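PDB 5IHS: endoglucanase, glycoside hydrolase family 5 protein from Cytophaga hutchinsonii, which probably catalyses the hydrolysis of internal beta-1,4-glucosidic bonds in cellulose, using a TIM-barrel domain. Local coordinates for residues A[267-272]-A[277-282]; A[51-56]-A[322-327]; A[153-158]-A[180-185]. All blocks are in the same frame, centred on the assembly; numbering follows the deposited sequence.

Interaction 1: A[267-272]-A[277-282]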
loop_
_atom_site.group_PDB
_atom_site.type_symbol
_atom_site.label_atom_id
_atom_site.label_comp_id
_atom_site.label_asym_id
_atom_site.label_seq_id
_atom_site.Cartn_x
_atom_site.Cartn_y
_atom_site.Cartn_z
ATOM N N LEU A 267 -12.628 -13.990 -5.474
ATOM C CA LEU A 267 -12.792 -14.587 -4.148
ATOM C C LEU A 267 -12.052 -13.778 -3.095
ATOM O O LEU A 267 -12.541 -13.620 -1.967
ATOM C CB LEU A 267 -12.313 -16.039 -4.125
ATOM C CG LEU A 267 -13.124 -17.029 -4.961
ATOM C CD1 LEU A 267 -12.561 -18.417 -4.769
ATOM C CD2 LEU A 267 -14.608 -16.999 -4.617
ATOM N N TRP A 268 -10.879 -13.249 -3.445
ATOM C CA TRP A 268 -10.181 -12.363 -2.530
ATOM C C TRP A 268 -10.954 -11.069 -2.304
ATOM O O TRP A 268 -11.070 -10.615 -1.163
ATOM C CB TRP A 268 -8.773 -12.078 -3.036
ATOM C CG TRP A 268 -7.780 -13.127 -2.661
ATOM C CD1 TRP A 268 -7.306 -14.144 -3.435
ATOM C CD2 TRP A 268 -7.118 -13.236 -1.400
ATOM N NE1 TRP A 268 -6.379 -14.882 -2.724
ATOM C CE2 TRP A 268 -6.245 -14.342 -1.472
ATOM C CE3 TRP A 268 -7.169 -12.494 -0.221
ATOM C CZ2 TRP A 268 -5.427 -14.717 -0.404
ATOM C CZ3 TRP A 268 -6.362 -12.863 0.837
ATOM C CH2 TRP A 268 -5.504 -13.964 0.739
ATOM N N TYR A 269 -11.461 -10.437 -3.374
ATOM C CA TYR A 269 -12.247 -9.219 -3.179
ATOM C C TYR A 269 -13.424 -9.469 -2.242
ATOM O O TYR A 269 -13.747 -8.623 -1.400
ATOM C CB TYR A 269 -12.758 -8.674 -4.507
ATOM C CG TYR A 269 -11.751 -8.036 -5.440
ATOM C CD1 TYR A 269 -10.639 -7.332 -4.978
ATOM C CD2 TYR A 269 -11.961 -8.096 -6.805
ATOM C CE1 TYR A 269 -9.755 -6.735 -5.863
ATOM C CE2 TYR A 269 -11.098 -7.492 -7.693
ATOM C CZ TYR A 269 -9.999 -6.806 -7.228
ATOM O OH TYR A 269 -9.157 -6.211 -8.149
ATOM N N GLU A 270 -14.089 -10.620 -2.387
ATOM C CA GLU A 270 -15.219 -10.945 -1.519
ATOM C C GLU A 270 -14.786 -10.974 -0.056
ATOM O O GLU A 270 -15.445 -10.400 0.819
ATOM C CB GLU A 270 -15.795 -12.292 -1.950
ATOM C CG GLU A 270 -16.948 -12.818 -1.145
ATOM C CD GLU A 270 -17.521 -14.065 -1.803
ATOM O OE1 GLU A 270 -16.810 -15.094 -1.847
ATOM O OE2 GLU A 270 -18.659 -14.012 -2.323
ATOM N N PHE A 271 -13.667 -11.638 0.222
ATOM C CA PHE A 271 -13.139 -11.719 1.583
ATOM C C PHE A 271 -12.740 -10.346 2.115
ATOM O O PHE A 271 -13.079 -9.978 3.247
ATOM C CB PHE A 271 -11.940 -12.667 1.576
ATOM C CG PHE A 271 -11.202 -12.740 2.881
ATOM C CD1 PHE A 271 -11.675 -13.523 3.919
ATOM C CD2 PHE A 271 -10.011 -12.045 3.061
ATOM C CE1 PHE A 271 -10.990 -13.593 5.123
ATOM C CE2 PHE A 271 -9.325 -12.116 4.260
ATOM C CZ PHE A 271 -9.815 -12.894 5.286
ATOM N N LEU A 272 -12.005 -9.578 1.310
ATOM C CA LEU A 272 -11.533 -8.277 1.767
ATOM C C LEU A 272 -12.700 -7.338 2.043
ATOM O O LEU A 272 -12.713 -6.633 3.059
ATOM C CB LEU A 272 -10.571 -7.665 0.752
ATOM C CG LEU A 272 -9.327 -8.515 0.465
ATOM C CD1 LEU A 272 -8.559 -7.949 -0.714
ATOM C CD2 LEU A 272 -8.430 -8.625 1.700
ATOM N N ILE A 277 -11.229 -4.627 4.559
ATOM C CA ILE A 277 -9.773 -4.540 4.450
ATOM C C ILE A 277 -9.413 -3.748 3.197
ATOM O O ILE A 277 -9.862 -4.068 2.089
ATOM C CB ILE A 277 -9.136 -5.942 4.420
ATOM C CG1 ILE A 277 -9.434 -6.678 5.730
ATOM C CG2 ILE A 277 -7.633 -5.833 4.180
ATOM C CD1 ILE A 277 -9.019 -8.156 5.732
ATOM N N SER A 278 -8.596 -2.710 3.373
ATOM C CA SER A 278 -8.171 -1.879 2.258
ATOM C C SER A 278 -7.186 -2.633 1.366
ATOM O O SER A 278 -6.437 -3.504 1.827
ATOM C CB SER A 278 -7.496 -0.620 2.800
ATOM O OG SER A 278 -8.400 0.228 3.503
ATOM N N TYR A 279 -7.163 -2.259 0.081
ATOM C CA TYR A 279 -6.331 -2.982 -0.875
ATOM C C TYR A 279 -5.806 -2.108 -2.012
ATOM O O TYR A 279 -6.502 -1.221 -2.506
ATOM C CB TYR A 279 -7.050 -4.230 -1.404
ATOM C CG TYR A 279 -8.418 -4.117 -2.058
ATOM C CD1 TYR A 279 -8.556 -3.725 -3.388
ATOM C CD2 TYR A 279 -9.563 -4.531 -1.390
ATOM C CE1 TYR A 279 -9.778 -3.728 -4.022
ATOM C CE2 TYR A 279 -10.804 -4.543 -2.026
ATOM C CZ TYR A 279 -10.900 -4.153 -3.346
ATOM O OH TYR A 279 -12.147 -4.187 -3.954
ATOM N N CYS A 280 -4.542 -2.338 -2.396
ATOM C CA CYS A 280 -3.899 -1.647 -3.516
ATOM C C CYS A 280 -3.256 -2.659 -4.452
ATOM O O CYS A 280 -2.521 -3.540 -3.996
ATOM C CB CYS A 280 -2.776 -0.710 -3.056
ATOM S SG CYS A 280 -3.293 0.703 -2.105
ATOM N N ASN A 281 -3.493 -2.505 -5.751
ATOM C CA ASN A 281 -2.995 -3.441 -6.755
ATOM C C ASN A 281 -1.608 -3.071 -7.270
ATOM O O ASN A 281 -1.302 -1.901 -7.523
ATOM C CB ASN A 281 -3.956 -3.486 -7.942
ATOM C CG ASN A 281 -3.447 -4.357 -9.078
ATOM O OD1 ASN A 281 -3.117 -3.857 -10.153
ATOM N ND2 ASN A 281 -3.416 -5.664 -8.855
ATOM N N TRP A 282 -0.792 -4.103 -7.467
ATOM C CA TRP A 282 0.517 -4.012 -8.107
ATOM C C TRP A 282 0.356 -4.373 -9.580
ATOM O O TRP A 282 -0.008 -5.525 -9.875
ATOM C CB TRP A 282 1.448 -5.007 -7.432
ATOM C CG TRP A 282 2.879 -4.974 -7.868
ATOM C CD1 TRP A 282 3.464 -5.760 -8.815
ATOM C CD2 TRP A 282 3.911 -4.127 -7.352
ATOM N NE1 TRP A 282 4.795 -5.459 -8.917
ATOM C CE2 TRP A 282 5.101 -4.466 -8.029
ATOM C CE3 TRP A 282 3.946 -3.113 -6.386
ATOM C CZ2 TRP A 282 6.318 -3.834 -7.762
ATOM C CZ3 TRP A 282 5.155 -2.487 -6.123
ATOM C CH2 TRP A 282 6.326 -2.863 -6.798
#
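Y269 and Y279 bring their rings together in a near-parallel pair, slid so far that the two hardly overlap: the planes differ by 27° and the centroids are 5.0 Å apart. One side of the Y269 ring does the touching. Its CD1 lies over a face of the Y279 ring, 3.6 Å from Y279 CZ, and Y269 CE1 comes to 3.5 Å from Y279 CE1. Y279 CG stands between its own backbone N and carbonyl carbon (chi1 56°), a tight setting that carries the ring up against the helix. The phenol oxygens find partners elsewhere: Y269 OH bonds to Y249 OH, whereas Y279 OH bonds to D319 and to R53 NE.

Strand 244-249, helix 262-274 and strand 279-284 form the last beta-alpha-beta crossover of the TIM barrel, and these side chains fill the seam between its helix and the eighth strand.

The aliphatic packing centres on L272, which splits its two methyls between two partners. L272 CD1 sits 3.6 Å from Y279 CD2, and L272 CD2 lies 3.8 Å from I277 CG2, the side chains of L272 and I277 crossing at about a right angle. Farther out, F271 CE2 approaches I277 CD1 at 4.2 Å. With an alanine in place of Y279, L272 CD1 and the Y269 ring would probably lose the surface they rest on, and D319 and R53 NE the hydroxyl they share.

A single hydrogen bond joins the segments, from I277 N to L272 O at 2.9 Å, tying the C-terminal part of helix 262-274 to the chain that leads into strand 279-284; a little further on, the I277 carbonyl accepts from Q51 NE2.

Interaction 2: A[51-56]-A[322-327]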
loop_
_atom_site.group_PDB
_atom_site.type_symbol
_atom_site.label_atom_id
_atom_site.label_comp_id
_atom_site.label_asym_id
_atom_site.label_seq_id
_atom_site.Cartn_x
_atom_site.Cartn_y
_atom_site.Cartn_z
ATOM N N GLN A 51 -12.749 1.791 4.247
ATOM C CA GLN A 51 -12.056 0.832 3.395
ATOM C C GLN A 51 -11.587 1.574 2.150
ATOM O O GLN A 51 -12.410 2.094 1.390
ATOM C CB GLN A 51 -12.965 -0.331 3.006
ATOM C CG GLN A 51 -12.224 -1.417 2.246
ATOM C CD GLN A 51 -13.134 -2.504 1.750
ATOM O OE1 GLN A 51 -14.353 -2.445 1.926
ATOM N NE2 GLN A 51 -12.553 -3.493 1.103
ATOM N N LEU A 52 -10.275 1.648 1.964
ATOM C CA LEU A 52 -9.657 2.310 0.828
ATOM C C LEU A 52 -9.339 1.274 -0.247
ATOM O O LEU A 52 -9.084 0.105 0.051
ATOM C CB LEU A 52 -8.362 3.006 1.262
ATOM C CG LEU A 52 -8.539 4.043 2.375
ATOM C CD1 LEU A 52 -7.193 4.625 2.780
ATOM C CD2 LEU A 52 -9.512 5.162 1.991
ATOM N N ARG A 53 -9.345 1.706 -1.505
ATOM C CA ARG A 53 -8.927 0.843 -2.603
ATOM C C ARG A 53 -8.213 1.700 -3.628
ATOM O O ARG A 53 -8.659 2.815 -3.931
ATOM C CB ARG A 53 -10.101 0.163 -3.313
ATOM C CG ARG A 53 -11.087 -0.585 -2.447
ATOM C CD ARG A 53 -12.266 -1.017 -3.328
ATOM N NE ARG A 53 -13.242 -1.784 -2.576
ATOM C CZ ARG A 53 -14.195 -1.250 -1.833
ATOM N NH1 ARG A 53 -14.362 0.068 -1.783
ATOM N NH2 ARG A 53 -15.014 -2.049 -1.164
ATOM N N GLY A 54 -7.108 1.191 -4.151
ATOM C CA GLY A 54 -6.371 1.951 -5.131
ATOM C C GLY A 54 -5.278 1.165 -5.800
ATOM O O GLY A 54 -5.369 -0.062 -5.968
ATOM N N MET A 55 -4.246 1.899 -6.208
ATOM C CA MET A 55 -3.157 1.363 -7.002
ATOM C C MET A 55 -1.820 1.647 -6.346
ATOM O O MET A 55 -1.602 2.723 -5.771
ATOM C CB MET A 55 -3.121 1.986 -8.397
ATOM C CG MET A 55 -4.298 1.606 -9.277
ATOM S SD MET A 55 -4.482 -0.163 -9.539
ATOM C CE MET A 55 -3.030 -0.554 -10.534
ATOM N N SER A 56 -0.916 0.688 -6.485
ATOM C CA SER A 56 0.490 0.898 -6.191
ATOM C C SER A 56 1.243 1.266 -7.459
ATOM O O SER A 56 1.084 0.628 -8.507
ATOM C CB SER A 56 1.115 -0.359 -5.580
ATOM O OG SER A 56 2.428 -0.113 -5.084
ATOM N N LEU A 322 -16.381 0.414 -9.874
ATOM C CA LEU A 322 -17.622 -0.124 -9.349
ATOM C C LEU A 322 -17.770 0.157 -7.863
ATOM O O LEU A 322 -18.852 0.545 -7.406
ATOM C CB LEU A 322 -17.620 -1.627 -9.588
ATOM C CG LEU A 322 -18.780 -2.404 -9.007
ATOM C CD1 LEU A 322 -20.038 -2.045 -9.761
ATOM C CD2 LEU A 322 -18.503 -3.892 -9.088
ATOM N N LYS A 323 -16.713 -0.051 -7.087
ATOM C CA LYS A 323 -16.824 0.008 -5.638
ATOM C C LYS A 323 -16.544 1.381 -5.067
ATOM O O LYS A 323 -17.184 1.778 -4.086
ATOM C CB LYS A 323 -15.902 -1.024 -5.018
ATOM C CG LYS A 323 -16.381 -2.393 -5.414
ATOM C CD LYS A 323 -15.612 -3.469 -4.759
ATOM C CE LYS A 323 -16.144 -4.830 -5.120
ATOM N NZ LYS A 323 -15.087 -5.807 -4.816
ATOM N N ASN A 324 -15.595 2.111 -5.643
ATOM C CA ASN A 324 -15.324 3.452 -5.154
ATOM C C ASN A 324 -16.165 4.520 -5.843
ATOM O O ASN A 324 -16.310 5.620 -5.299
ATOM C CB ASN A 324 -13.851 3.812 -5.338
ATOM C CG ASN A 324 -12.933 3.103 -4.366
ATOM O OD1 ASN A 324 -13.369 2.425 -3.417
ATOM N ND2 ASN A 324 -11.643 3.278 -4.583
ATOM N N GLY A 325 -16.717 4.238 -7.021
ATOM C CA GLY A 325 -17.556 5.201 -7.696
ATOM C C GLY A 325 -18.626 5.797 -6.797
ATOM O O GLY A 325 -18.812 7.021 -6.752
ATOM N N PRO A 326 -19.359 4.948 -6.068
ATOM C CA PRO A 326 -20.412 5.482 -5.180
ATOM C C PRO A 326 -19.882 6.349 -4.046
ATOM O O PRO A 326 -20.597 7.235 -3.558
ATOM C CB PRO A 326 -21.104 4.215 -4.662
ATOM C CG PRO A 326 -20.865 3.186 -5.746
ATOM C CD PRO A 326 -19.477 3.489 -6.256
ATOM N N ILE A 327 -18.647 6.116 -3.603
ATOM C CA ILE A 327 -18.049 6.970 -2.585
ATOM C C ILE A 327 -17.824 8.368 -3.144
ATOM O O ILE A 327 -18.207 9.373 -2.531
ATOM C CB ILE A 327 -16.745 6.352 -2.042
ATOM C CG1 ILE A 327 -17.004 4.954 -1.471
ATOM C CG2 ILE A 327 -16.154 7.255 -0.968
ATOM C CD1 ILE A 327 -15.748 4.188 -1.053
HETATM O O HOH W 1 -12.352 3.507 -0.992
#
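R53, on the first strand of the TIM barrel, meets K323 and N324 of the C-terminal helix 311-329 in a mainly polar, partly buried strand-to-helix contact. The helix is the last element of the alpha layer round the (beta/alpha)8 barrel; the axis of segment 322-327 passes that of strand 53-56 at 9.5 Å, their N-to-C directions 120° apart.

The R53 chain runs extended from CG to NE and delivers its guanidinium to two quite different neighbours. K323 lies over one face, its CB 3.5 Å above the guanidinium plane and over its centre, so it is the aliphatic part of the lysine that is packed there. N324 comes at the edge instead: R53 NH1 gives a hydrogen bond to N324 OD1, which lies in the guanidinium plane, at 3.0 Å and 152°, although the amide is turned 61° from that plane. The other end of the amide makes a weak bond, N324 ND2 to R53 O at 3.1 Å, and bonds also to the carbonyl of K80.

R53 NE and K323 NZ, 5.0 Å apart, belong to side chains that both form salt bridges to D273, and K323 forms a second one to D319; the shared carboxylate probably lets the two cations lie this near each other. N324 OD1 has a second donor, a water 2.8 Å away that also donates to Q51 O.

Interaction 3: A[153-158]-A[180-185]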
loop_
_atom_site.group_PDB
_atom_site.type_symbol
_atom_site.label_atom_id
_atom_site.label_comp_id
_atom_site.label_asym_id
_atom_site.label_seq_id
_atom_site.Cartn_x
_atom_site.Cartn_y
_atom_site.Cartn_z
ATOM N N ILE A 153 -1.746 10.920 4.951
ATOM C CA ILE A 153 -0.533 10.103 5.003
ATOM C C ILE A 153 -0.778 8.784 5.725
ATOM O O ILE A 153 -1.290 8.765 6.848
ATOM C CB ILE A 153 0.588 10.865 5.727
ATOM C CG1 ILE A 153 0.765 12.302 5.202
ATOM C CG2 ILE A 153 1.882 10.041 5.717
ATOM C CD1 ILE A 153 1.180 12.384 3.776
ATOM N N ILE A 154 -0.309 7.698 5.111
ATOM C CA ILE A 154 -0.181 6.373 5.711
ATOM C C ILE A 154 1.268 5.936 5.501
ATOM O O ILE A 154 1.793 6.049 4.390
ATOM C CB ILE A 154 -1.145 5.373 5.030
ATOM C CG1 ILE A 154 -2.602 5.836 5.179
ATOM C CG2 ILE A 154 -0.948 3.963 5.582
ATOM C CD1 ILE A 154 -3.553 5.150 4.217
ATOM N N TYR A 155 1.930 5.477 6.565
ATOM C CA TYR A 155 3.317 5.036 6.472
ATOM C C TYR A 155 3.380 3.517 6.380
ATOM O O TYR A 155 2.658 2.822 7.094
ATOM C CB TYR A 155 4.119 5.479 7.695
ATOM C CG TYR A 155 4.083 6.960 7.966
ATOM C CD1 TYR A 155 4.986 7.821 7.365
ATOM C CD2 TYR A 155 3.152 7.501 8.834
ATOM C CE1 TYR A 155 4.959 9.181 7.625
ATOM C CE2 TYR A 155 3.120 8.862 9.104
ATOM C CZ TYR A 155 4.024 9.694 8.499
ATOM O OH TYR A 155 4.010 11.053 8.732
ATOM N N GLU A 156 4.275 2.994 5.537
ATOM C CA GLU A 156 4.492 1.553 5.389
ATOM C C GLU A 156 5.997 1.321 5.524
ATOM O O GLU A 156 6.778 1.603 4.612
ATOM C CB GLU A 156 3.911 1.058 4.068
ATOM C CG GLU A 156 4.184 -0.415 3.810
ATOM C CD GLU A 156 3.592 -0.931 2.512
ATOM O OE1 GLU A 156 3.073 -0.126 1.705
ATOM O OE2 GLU A 156 3.639 -2.178 2.308
ATOM N N VAL A 157 6.414 0.831 6.697
ATOM C CA VAL A 157 7.826 0.905 7.084
ATOM C C VAL A 157 8.703 -0.232 6.579
ATOM O O VAL A 157 9.934 -0.112 6.640
ATOM C CB VAL A 157 7.982 1.044 8.612
ATOM C CG1 VAL A 157 7.315 2.332 9.095
ATOM C CG2 VAL A 157 7.440 -0.171 9.356
ATOM N N TYR A 158 8.123 -1.316 6.072
ATOM C CA TYR A 158 8.930 -2.472 5.651
ATOM C C TYR A 158 8.070 -3.333 4.713
ATOM O O TYR A 158 7.404 -4.263 5.166
ATOM C CB TYR A 158 9.380 -3.268 6.871
ATOM C CG TYR A 158 10.434 -4.339 6.646
ATOM C CD1 TYR A 158 10.736 -4.820 5.380
ATOM C CD2 TYR A 158 11.127 -4.871 7.729
ATOM C CE1 TYR A 158 11.693 -5.808 5.203
ATOM C CE2 TYR A 158 12.082 -5.852 7.563
ATOM C CZ TYR A 158 12.361 -6.319 6.297
ATOM O OH TYR A 158 13.300 -7.300 6.076
ATOM N N THR A 180 8.774 4.920 16.694
ATOM C CA THR A 180 9.124 5.962 17.654
ATOM C C THR A 180 9.562 7.230 16.940
ATOM O O THR A 180 9.180 8.338 17.330
ATOM C CB THR A 180 10.215 5.451 18.593
ATOM O OG1 THR A 180 9.702 4.344 19.340
ATOM C CG2 THR A 180 10.663 6.540 19.558
ATOM N N LYS A 181 10.368 7.091 15.890
ATOM C CA LYS A 181 10.815 8.258 15.138
ATOM C C LYS A 181 9.653 8.976 14.453
ATOM O O LYS A 181 9.576 10.210 14.474
ATOM C CB LYS A 181 11.893 7.857 14.136
ATOM C CG LYS A 181 13.207 7.439 14.780
ATOM C CD LYS A 181 13.994 8.636 15.306
ATOM C CE LYS A 181 15.337 8.226 15.878
ATOM N NZ LYS A 181 15.171 7.587 17.189
ATOM N N ILE A 182 8.742 8.227 13.833
ATOM C CA ILE A 182 7.583 8.849 13.196
ATOM C C ILE A 182 6.755 9.615 14.219
ATOM O O ILE A 182 6.310 10.745 13.969
ATOM C CB ILE A 182 6.737 7.779 12.484
ATOM C CG1 ILE A 182 7.486 7.231 11.267
ATOM C CG2 ILE A 182 5.396 8.358 12.056
ATOM C CD1 ILE A 182 6.830 6.009 10.651
ATOM N N ARG A 183 6.523 8.998 15.379
ATOM C CA ARG A 183 5.632 9.538 16.395
ATOM C C ARG A 183 6.178 10.795 17.072
ATOM O O ARG A 183 5.410 11.494 17.742
ATOM C CB ARG A 183 5.281 8.429 17.404
ATOM C CG ARG A 183 4.433 7.305 16.806
ATOM C CD ARG A 183 3.013 7.774 16.533
ATOM N NE ARG A 183 2.155 6.714 16.002
ATOM C CZ ARG A 183 1.461 6.751 14.867
ATOM N NH1 ARG A 183 1.509 7.804 14.055
ATOM N NH2 ARG A 183 0.707 5.696 14.541
ATOM N N VAL A 184 7.465 11.122 16.900
ATOM C CA VAL A 184 7.961 12.428 17.343
ATOM C C VAL A 184 7.168 13.539 16.675
ATOM O O VAL A 184 6.864 14.565 17.293
ATOM C CB VAL A 184 9.466 12.571 17.030
ATOM C CG1 VAL A 184 9.958 13.994 17.291
ATOM C CG2 VAL A 184 10.292 11.579 17.823
ATOM N N TYR A 185 6.853 13.367 15.389
ATOM C CA TYR A 185 6.283 14.417 14.558
ATOM C C TYR A 185 4.867 14.140 14.088
ATOM O O TYR A 185 4.173 15.080 13.697
ATOM C CB TYR A 185 7.146 14.630 13.304
ATOM C CG TYR A 185 8.539 15.098 13.603
ATOM C CD1 TYR A 185 8.766 16.392 14.041
ATOM C CD2 TYR A 185 9.631 14.259 13.441
ATOM C CE1 TYR A 185 10.036 16.837 14.331
ATOM C CE2 TYR A 185 10.918 14.697 13.732
ATOM C CZ TYR A 185 11.111 15.989 14.172
ATOM O OH TYR A 185 12.375 16.453 14.467
#
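The Y155 ring is sandwiched. On one face rests I182 CG2 from the helix, 3.8 Å above the plane and toward the rim; on the opposite face I153, two residues earlier on the same strand, sets its own CG2. The I182 contact qualifies as CH-pi, the methyl being 4.0 Å from the centroid and 22° off the ring normal. At the far edge the hydroxyl is hydrogen-bonded to D186, just past the helix segment. Covered on both faces and held by its hydroxyl, the ring probably has little freedom to turn. A144 of helix 133-147 also touches the Y155 side chain.

I182 serves two residues at once because its branches part. CG2 is anti to the backbone N and goes to the ring, while the longer arm, with CG1 beside that N (chi1 -69°), carries CD1 inward toward the strand. There I182 CD1 lies 4.0 Å from Y155 CG and equally 4.0 Å from V157 CG1, wedged between the base of the tyrosine and the valine.

Strand 153-156, helix 167-185 and strand 191-193 make up a beta-alpha-beta crossover of the TIM barrel, and this is its helix-on-strand packing. Y155 and V157 face outward to the helix. E156, between them, turns away from it and forms a salt bridge to R85 and a hydrogen bond to T247.

No hydrogen bond passes between the segments. Apolar carbon and a ring face alone meet here, so the helix is probably held on its strand by shape and by exclusion of water, the Y155 hydroxyl having its hydrogen-bond partner outside the contact, at D186.

Interactions 1 and 2 are neighbours, their centres 10 Å apart, and meet where the barrel closes: strand 279-284 pairs with strand 53-57. N281 O lies 2.8 Å from S56 N and S278 OG the same distance from L52 N, both probable hydrogen bonds. Interaction 3 lies across the chain's centre from interaction 1, its centre 24 Å from those of both others, yet L52 CD1 meets I154 CD1 at 3.9 Å, so interactions 2 and 3 touch. All three join barrel strands to surrounding helices; as in other family 5 enzymes, the catalytic glutamates are expected at the C-terminal ends of the fourth and seventh strands, here 153-156 of interaction 3 and 244-249, the neighbour of strand 279-284 in interaction 1.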